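Local coordinates for protein transcriptional repressor (Vibrio fischeri, PDB 3KV1) that probably represses transcription in response to a bound carbohydrate effector, as a DNA-binding regulator of the SorC family, at residues 57-62 and 82-87; 149-154 and 221-226. All coordinates share one frame; numbering follows the deposited sequence. Where two conformers were deposited one is given.

Interaction 1 (57-62 and 82-87); sequences MAVAVG and ARFVSA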
HETATM    1  N   MSE A  57      -4.450 -18.513   7.343  1.00 21.88           N
HETATM    2  CA  MSE A  57      -3.589 -17.923   8.367  1.00 17.75           C
HETATM    3  C   MSE A  57      -2.913 -16.696   7.781  1.00 19.78           C
HETATM    4  O   MSE A  57      -2.926 -16.473   6.557  1.00 23.47           O
HETATM    5  CB  MSE A  57      -2.538 -18.921   8.854  1.00 19.41           C
HETATM    6  CG  MSE A  57      -3.181 -20.155   9.472  1.00 22.95           C
HETATM    7 SE   MSE A  57      -1.834 -21.272  10.335  0.77 23.15          SE
HETATM    8  CE  MSE A  57      -3.034 -22.552  11.165  1.00 23.25           C
ATOM      9  N   ALA A  58      -2.340 -15.917   8.668  1.00 19.22           N
ATOM     10  CA  ALA A  58      -1.734 -14.643   8.313  1.00 19.99           C
ATOM     11  C   ALA A  58      -0.346 -14.515   8.906  1.00 22.50           C
ATOM     12  O   ALA A  58      -0.043 -15.104   9.958  1.00 19.50           O
ATOM     13  CB  ALA A  58      -2.602 -13.521   8.827  1.00 20.13           C
ATOM     14  N   VAL A  59       0.472 -13.700   8.247  1.00 18.18           N
ATOM     15  CA  VAL A  59       1.836 -13.380   8.714  1.00 15.44           C
ATOM     16  C   VAL A  59       1.967 -11.855   8.835  1.00 17.10           C
ATOM     17  O   VAL A  59       1.639 -11.122   7.863  1.00 21.17           O
ATOM     18  CB  VAL A  59       2.930 -13.899   7.701  1.00 17.76           C
ATOM     19  CG1 VAL A  59       4.323 -13.674   8.285  1.00 21.00           C
ATOM     20  CG2 VAL A  59       2.694 -15.396   7.334  1.00 22.90           C
ATOM     21  N   ALA A  60       2.375 -11.359  10.016  1.00 16.03           N
ATOM     22  CA  ALA A  60       2.699  -9.944  10.203  1.00 18.70           C
ATOM     23  C   ALA A  60       4.128  -9.785   9.729  1.00 21.01           C
ATOM     24  O   ALA A  60       4.997 -10.414  10.316  1.00 17.75           O
ATOM     25  CB  ALA A  60       2.626  -9.568  11.674  1.00 19.04           C
ATOM     26  N   VAL A  61       4.375  -8.886   8.770  1.00 14.28           N
ATOM     27  CA  VAL A  61       5.657  -8.864   8.065  1.00 15.39           C
ATOM     28  C   VAL A  61       6.394  -7.541   8.333  1.00 17.24           C
ATOM     29  O   VAL A  61       5.817  -6.465   8.182  1.00 17.04           O
ATOM     30  CB  VAL A  61       5.402  -9.030   6.553  1.00 14.93           C
ATOM     31  CG1 VAL A  61       6.707  -8.859   5.741  1.00 18.51           C
ATOM     32  CG2 VAL A  61       4.742 -10.421   6.240  1.00 17.67           C
ATOM     33  N   GLY A  62       7.653  -7.625   8.775  1.00 17.14           N
ATOM     34  CA  GLY A  62       8.452  -6.415   8.987  1.00 16.66           C
ATOM     35  C   GLY A  62       9.252  -6.052   7.746  1.00 16.80           C
ATOM     36  O   GLY A  62       8.997  -6.546   6.657  1.00 19.32           O
ATOM     37  N   ALA A  82      -2.969 -17.776   2.039  1.00 25.01           N
ATOM     38  CA  ALA A  82      -2.587 -17.149   3.308  1.00 24.84           C
ATOM     39  C   ALA A  82      -2.512 -15.632   3.109  1.00 25.92           C
ATOM     40  O   ALA A  82      -2.486 -15.152   1.972  1.00 31.41           O
ATOM     41  CB  ALA A  82      -1.258 -17.695   3.775  1.00 25.00           C
ATOM     42  N   ARG A  83      -2.521 -14.878   4.201  0.51 21.75           N
ATOM     43  CA  ARG A  83      -2.479 -13.427   4.089  0.51 19.26           C
ATOM     44  C   ARG A  83      -1.131 -12.955   4.608  0.51 21.54           C
ATOM     45  O   ARG A  83      -0.560 -13.527   5.567  0.51 21.16           O
ATOM     46  CB  ARG A  83      -3.593 -12.739   4.897  0.51 21.74           C
ATOM     47  CG  ARG A  83      -4.927 -12.552   4.171  0.51 26.84           C
ATOM     48  CD  ARG A  83      -5.835 -11.580   4.938  0.51 32.16           C
ATOM     49  NE  ARG A  83      -6.188 -12.106   6.253  0.51 31.57           N
ATOM     50  CZ  ARG A  83      -6.371 -11.378   7.351  0.51 39.45           C
ATOM     51  NH1 ARG A  83      -6.245 -10.053   7.328  0.51 37.24           N
ATOM     52  NH2 ARG A  83      -6.691 -11.985   8.487  0.51 41.32           N
ATOM     53  N   PHE A  84      -0.621 -11.916   3.960  1.00 17.79           N
ATOM     54  CA  PHE A  84       0.619 -11.275   4.387  1.00 16.80           C
ATOM     55  C   PHE A  84       0.312  -9.807   4.688  1.00 21.32           C
ATOM     56  O   PHE A  84      -0.087  -9.060   3.783  1.00 22.37           O
ATOM     57  CB  PHE A  84       1.676 -11.417   3.285  1.00 16.82           C
ATOM     58  CG  PHE A  84       2.071 -12.847   3.043  1.00 17.96           C
ATOM     59  CD1 PHE A  84       1.410 -13.601   2.079  1.00 19.74           C
ATOM     60  CD2 PHE A  84       3.004 -13.463   3.865  1.00 20.61           C
ATOM     61  CE1 PHE A  84       1.765 -14.945   1.881  1.00 20.77           C
ATOM     62  CE2 PHE A  84       3.336 -14.786   3.686  1.00 21.74           C
ATOM     63  CZ  PHE A  84       2.696 -15.532   2.685  1.00 19.51           C
ATOM     64  N   VAL A  85       0.454  -9.422   5.961  1.00 15.52           N
ATOM     65  CA  VAL A  85      -0.009  -8.126   6.450  1.00 14.50           C
ATOM     66  C   VAL A  85       1.177  -7.275   6.873  1.00 18.32           C
ATOM     67  O   VAL A  85       2.008  -7.724   7.684  1.00 18.74           O
ATOM     68  CB  VAL A  85      -0.928  -8.287   7.680  1.00 19.21           C
ATOM     69  CG1 VAL A  85      -1.540  -6.936   8.038  1.00 21.82           C
ATOM     70  CG2 VAL A  85      -2.032  -9.332   7.399  1.00 20.19           C
ATOM     71  N   SER A  86       1.279  -6.055   6.339  1.00 16.14           N
ATOM     72  CA  SER A  86       2.392  -5.170   6.747  1.00 18.33           C
ATOM     73  C   SER A  86       2.301  -4.804   8.205  1.00 19.59           C
ATOM     74  O   SER A  86       1.231  -4.389   8.682  1.00 20.75           O
ATOM     75  CB  SER A  86       2.344  -3.879   5.928  1.00 25.29           C
ATOM     76  OG  SER A  86       2.603  -4.159   4.574  1.00 32.48           O
ATOM     77  N   ALA A  87       3.422  -4.925   8.925  1.00 17.89           N
ATOM     78  CA  ALA A  87       3.460  -4.595  10.345  1.00 18.26           C
ATOM     79  C   ALA A  87       4.084  -3.241  10.582  1.00 20.46           C
ATOM     80  O   ALA A  87       4.259  -2.833  11.725  1.00 22.02           O
ATOM     81  CB  ALA A  87       4.273  -5.653  11.135  1.00 22.09           C
TER
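Val-85 N gives its hydrogen to Val-59 O at 2.8 Å, in a bond that is almost straight (176° at the hydrogen). Four more backbone bonds continue the pairing, from Arg-83 N on Met-57 O to Ala-87 N on Val-61 O, and Ala-58 CA adds a C-H...O contact to Arg-83 O at 3.2 Å. The two strands run in the same direction, their axes turned by 26°.

One face of the pair carries Val-59, Val-61 and Phe-84. Val-59 and Phe-84 are neighbours in register and point the same way; Val-59 CG2, set beside its own backbone N, lies obliquely against the ring, 3.8 Å from Phe-84 CE2. Val-61 CG2 reaches the ring edge instead, 4.2 Å from Phe-84 CD2. Branched valines and a flat ring suit this face, which helix 100-111 covers through Cys-104 and Leu-107. The other face carries Ala-58 and Ala-60 beside Val-85 and Arg-83, and helix 137-147 packs on it through Ala-146; the small alanines suit a close approach of that helix. In one of its two modelled conformers, Arg-83 bends at chi3, Ala-58 CB lies over one face of its guanidinium, and its partly exposed charge pairs with Glu-116.

Strand 58-61, helix 65-72 and strand 83-86 form a beta-alpha-beta unit, as in Rossmann-like alpha/beta domains.

Interaction 2 (149-154 and 221-226); sequences AEFALV and IPNVVA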
ATOM      1  N   ALA A 149      -2.200 -12.050  13.851  1.00 19.10           N
ATOM      2  CA  ALA A 149      -1.610 -13.041  12.960  1.00 21.13           C
ATOM      3  C   ALA A 149      -1.051 -14.234  13.734  1.00 17.76           C
ATOM      4  O   ALA A 149      -0.583 -14.103  14.863  1.00 21.41           O
ATOM      5  CB  ALA A 149      -0.461 -12.397  12.135  1.00 21.98           C
ATOM      6  N   GLU A 150      -1.053 -15.381  13.075  1.00 19.83           N
ATOM      7  CA  GLU A 150      -0.436 -16.591  13.600  1.00 20.01           C
ATOM      8  C   GLU A 150       1.107 -16.506  13.614  1.00 19.52           C
ATOM      9  O   GLU A 150       1.737 -17.105  14.452  1.00 18.50           O
ATOM     10  CB  GLU A 150      -0.845 -17.795  12.717  1.00 21.93           C
ATOM     11  CG  GLU A 150      -2.339 -18.267  12.870  1.00 24.70           C
ATOM     12  CD  GLU A 150      -3.319 -17.537  11.959  1.00 22.98           C
ATOM     13  OE1 GLU A 150      -4.461 -18.030  11.814  1.00 24.61           O
ATOM     14  OE2 GLU A 150      -2.961 -16.499  11.353  1.00 23.66           O
ATOM     15  N   PHE A 151       1.688 -15.819  12.629  1.00 17.41           N
ATOM     16  CA  PHE A 151       3.145 -15.691  12.489  1.00 17.66           C
ATOM     17  C   PHE A 151       3.551 -14.241  12.390  1.00 15.07           C
ATOM     18  O   PHE A 151       2.749 -13.417  11.958  1.00 16.20           O
ATOM     19  CB  PHE A 151       3.630 -16.331  11.177  1.00 18.89           C
ATOM     20  CG  PHE A 151       3.286 -17.794  11.054  1.00 21.37           C
ATOM     21  CD1 PHE A 151       2.017 -18.187  10.575  1.00 22.24           C
ATOM     22  CD2 PHE A 151       4.235 -18.761  11.383  1.00 22.67           C
ATOM     23  CE1 PHE A 151       1.688 -19.527  10.468  1.00 18.59           C
ATOM     24  CE2 PHE A 151       3.909 -20.127  11.277  1.00 23.69           C
ATOM     25  CZ  PHE A 151       2.631 -20.493  10.808  1.00 18.85           C
ATOM     26  N   ALA A 152       4.829 -13.955  12.711  1.00 18.32           N
ATOM     27  CA  ALA A 152       5.434 -12.680  12.327  1.00 16.91           C
ATOM     28  C   ALA A 152       6.756 -13.019  11.671  1.00 16.27           C
ATOM     29  O   ALA A 152       7.418 -13.986  12.070  1.00 19.47           O
ATOM     30  CB  ALA A 152       5.648 -11.747  13.565  1.00 17.49           C
ATOM     31  N   LEU A 153       7.135 -12.265  10.652  1.00 15.36           N
ATOM     32  CA  LEU A 153       8.400 -12.516   9.985  1.00 15.90           C
ATOM     33  C   LEU A 153       9.197 -11.214  10.137  1.00 16.64           C
ATOM     34  O   LEU A 153       8.848 -10.186   9.568  1.00 18.66           O
ATOM     35  CB  LEU A 153       8.100 -12.879   8.527  1.00 19.08           C
ATOM     36  CG  LEU A 153       9.298 -13.119   7.633  1.00 24.72           C
ATOM     37  CD1 LEU A 153      10.018 -14.395   8.125  1.00 32.88           C
ATOM     38  CD2 LEU A 153       8.750 -13.302   6.226  1.00 22.61           C
ATOM     39  N   VAL A 154      10.222 -11.229  10.981  1.00 16.44           N
ATOM     40  CA  VAL A 154      10.909  -9.974  11.271  1.00 16.95           C
ATOM     41  C   VAL A 154      12.417 -10.157  11.261  1.00 18.50           C
ATOM     42  O   VAL A 154      12.929 -11.259  11.534  1.00 19.93           O
ATOM     43  CB  VAL A 154      10.473  -9.445  12.653  1.00 17.94           C
ATOM     44  CG1 VAL A 154       9.016  -8.929  12.621  1.00 23.43           C
ATOM     45  CG2 VAL A 154      10.663 -10.549  13.746  1.00 20.74           C
ATOM     46  N   ILE A 221       1.924 -12.842  19.534  1.00 19.27           N
ATOM     47  CA  ILE A 221       1.814 -13.523  18.248  1.00 21.19           C
ATOM     48  C   ILE A 221       2.406 -14.931  18.461  1.00 22.54           C
ATOM     49  O   ILE A 221       3.501 -15.068  18.978  1.00 22.45           O
ATOM     50  CB  ILE A 221       2.548 -12.734  17.115  1.00 21.83           C
ATOM     51  CG1 ILE A 221       1.704 -11.502  16.730  1.00 20.26           C
ATOM     52  CG2 ILE A 221       2.832 -13.630  15.888  1.00 20.28           C
ATOM     53  CD1 ILE A 221       2.329 -10.653  15.634  1.00 23.19           C
ATOM     54  N   PRO A 222       1.659 -15.985  18.070  1.00 20.22           N
ATOM     55  CA  PRO A 222       2.124 -17.347  18.427  1.00 19.50           C
ATOM     56  C   PRO A 222       3.477 -17.744  17.842  1.00 24.03           C
ATOM     57  O   PRO A 222       4.193 -18.507  18.478  1.00 25.02           O
ATOM     58  CB  PRO A 222       1.043 -18.252  17.808  1.00 21.61           C
ATOM     59  CG  PRO A 222      -0.190 -17.390  17.766  1.00 26.78           C
ATOM     60  CD  PRO A 222       0.294 -15.975  17.521  1.00 25.28           C
ATOM     61  N   ASN A 223       3.818 -17.268  16.646  1.00 19.84           N
ATOM     62  CA  ASN A 223       5.022 -17.739  15.997  1.00 18.13           C
ATOM     63  C   ASN A 223       5.836 -16.593  15.399  1.00 20.36           C
ATOM     64  O   ASN A 223       5.729 -16.327  14.195  1.00 21.05           O
ATOM     65  CB  ASN A 223       4.677 -18.731  14.870  1.00 19.78           C
ATOM     66  CG  ASN A 223       3.958 -19.972  15.388  1.00 22.38           C
ATOM     67  OD1 ASN A 223       4.557 -20.804  16.060  1.00 24.27           O
ATOM     68  ND2 ASN A 223       2.670 -20.055  15.128  1.00 22.08           N
ATOM     69  N   VAL A 224       6.625 -15.944  16.244  1.00 19.48           N
ATOM     70  CA  VAL A 224       7.489 -14.843  15.813  1.00 19.71           C
ATOM     71  C   VAL A 224       8.763 -15.473  15.284  1.00 16.82           C
ATOM     72  O   VAL A 224       9.514 -16.128  16.019  1.00 18.97           O
ATOM     73  CB  VAL A 224       7.757 -13.896  16.989  1.00 17.73           C
ATOM     74  CG1 VAL A 224       8.807 -12.856  16.644  1.00 20.92           C
ATOM     75  CG2 VAL A 224       6.394 -13.216  17.422  1.00 20.16           C
ATOM     76  N   VAL A 225       8.975 -15.311  13.984  1.00 17.97           N
ATOM     77  CA  VAL A 225      10.155 -15.857  13.334  1.00 16.61           C
ATOM     78  C   VAL A 225      11.112 -14.689  13.118  1.00 20.59           C
ATOM     79  O   VAL A 225      10.796 -13.752  12.370  1.00 21.30           O
ATOM     80  CB  VAL A 225       9.805 -16.386  11.937  1.00 20.10           C
ATOM     81  CG1 VAL A 225      11.106 -16.875  11.234  1.00 21.28           C
ATOM     82  CG2 VAL A 225       8.722 -17.493  12.018  1.00 22.40           C
ATOM     83  N   ALA A 226      12.272 -14.760  13.750  1.00 18.88           N
ATOM     84  CA  ALA A 226      13.208 -13.632  13.725  1.00 19.70           C
ATOM     85  C   ALA A 226      14.491 -14.091  13.045  1.00 23.48           C
ATOM     86  O   ALA A 226      15.020 -15.189  13.300  1.00 22.44           O
ATOM     87  CB  ALA A 226      13.491 -13.122  15.138  1.00 22.75           C
TER
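Asn-223 reaches across to Phe-151 and Glu-150 with nearly every atom of its side chain. Its CB lies 3.5 Å from Phe-151 CD2, and the chain then turns beside the backbone N (chi1 -61°), which carries CG alongside the aromatic ring. At the tip, ND2 sits 4.0 Å above the ring plane, offset toward the rim, with amide and ring planes 30° apart. The same nitrogen donates to Glu-150 O at 3.2 Å, approaching from above the carbonyl plane. Glu-150 O also accepts a weak bond from Asn-223 N, making it a shared acceptor at the start of the pairing. The other end of the amide, OD1, is taken by Lys-23 NZ. An asparagine suits this partly exposed place, since its flat group can lie on a ring and still both donate and accept.

Farther along, the strands pair in parallel, with Val-225 N bonded to Ala-152 O at 2.8 Å and Val-154 N to Val-225 O at 2.9 Å. On the face of Phe-151, Leu-153 CD1 comes to 4.1 Å from Val-225 CG1, and helix 34-52 covers these groups through Tyr-48 and Val-45. On the opposite face, the small Ala-152 accommodates Ile-221, whose CD1 touches Ala-152 CB. With CG1 beside the backbone N and anti to the carbonyl carbon (chi1 -71°), Val-154 has CG2 between the two, where it meets both Val-224 CG1 and Ala-226 CB. Pro-222 has no N-H to offer and lies just before the strand, with Pro-222 CD 3.4 Å from Ala-149 O.

Parallel neighbouring strands with apolar groups on both faces, one of them packed by helix 34-52, are consistent with the central sheet of a Rossmann-like alpha/beta domain.

How the interactions relate
Interactions 1 and 2 are successive parts of one sheet, their centres about 9 Å apart. Strand 58-61 of interaction 1 lies next to strand 151-158 of interaction 2, giving the parallel order 83-86, 58-61, 151-158, 223-227. The seam is probably hydrogen-bonded: Leu-153 N stands 2.8 Å from Ala-60 O, and the carboxylate atom Glu-150 OE2 is 2.8 Å from Ala-58 N. The side chain of Glu-150 thereby ties interaction 2 to the first residue of strand 58-61. Phe-151 and Leu-153 also touch Val-59, making one apolar layer across the seam. Both contacts lie within the putative sugar-binding domain, and neither can be tied to a particular site.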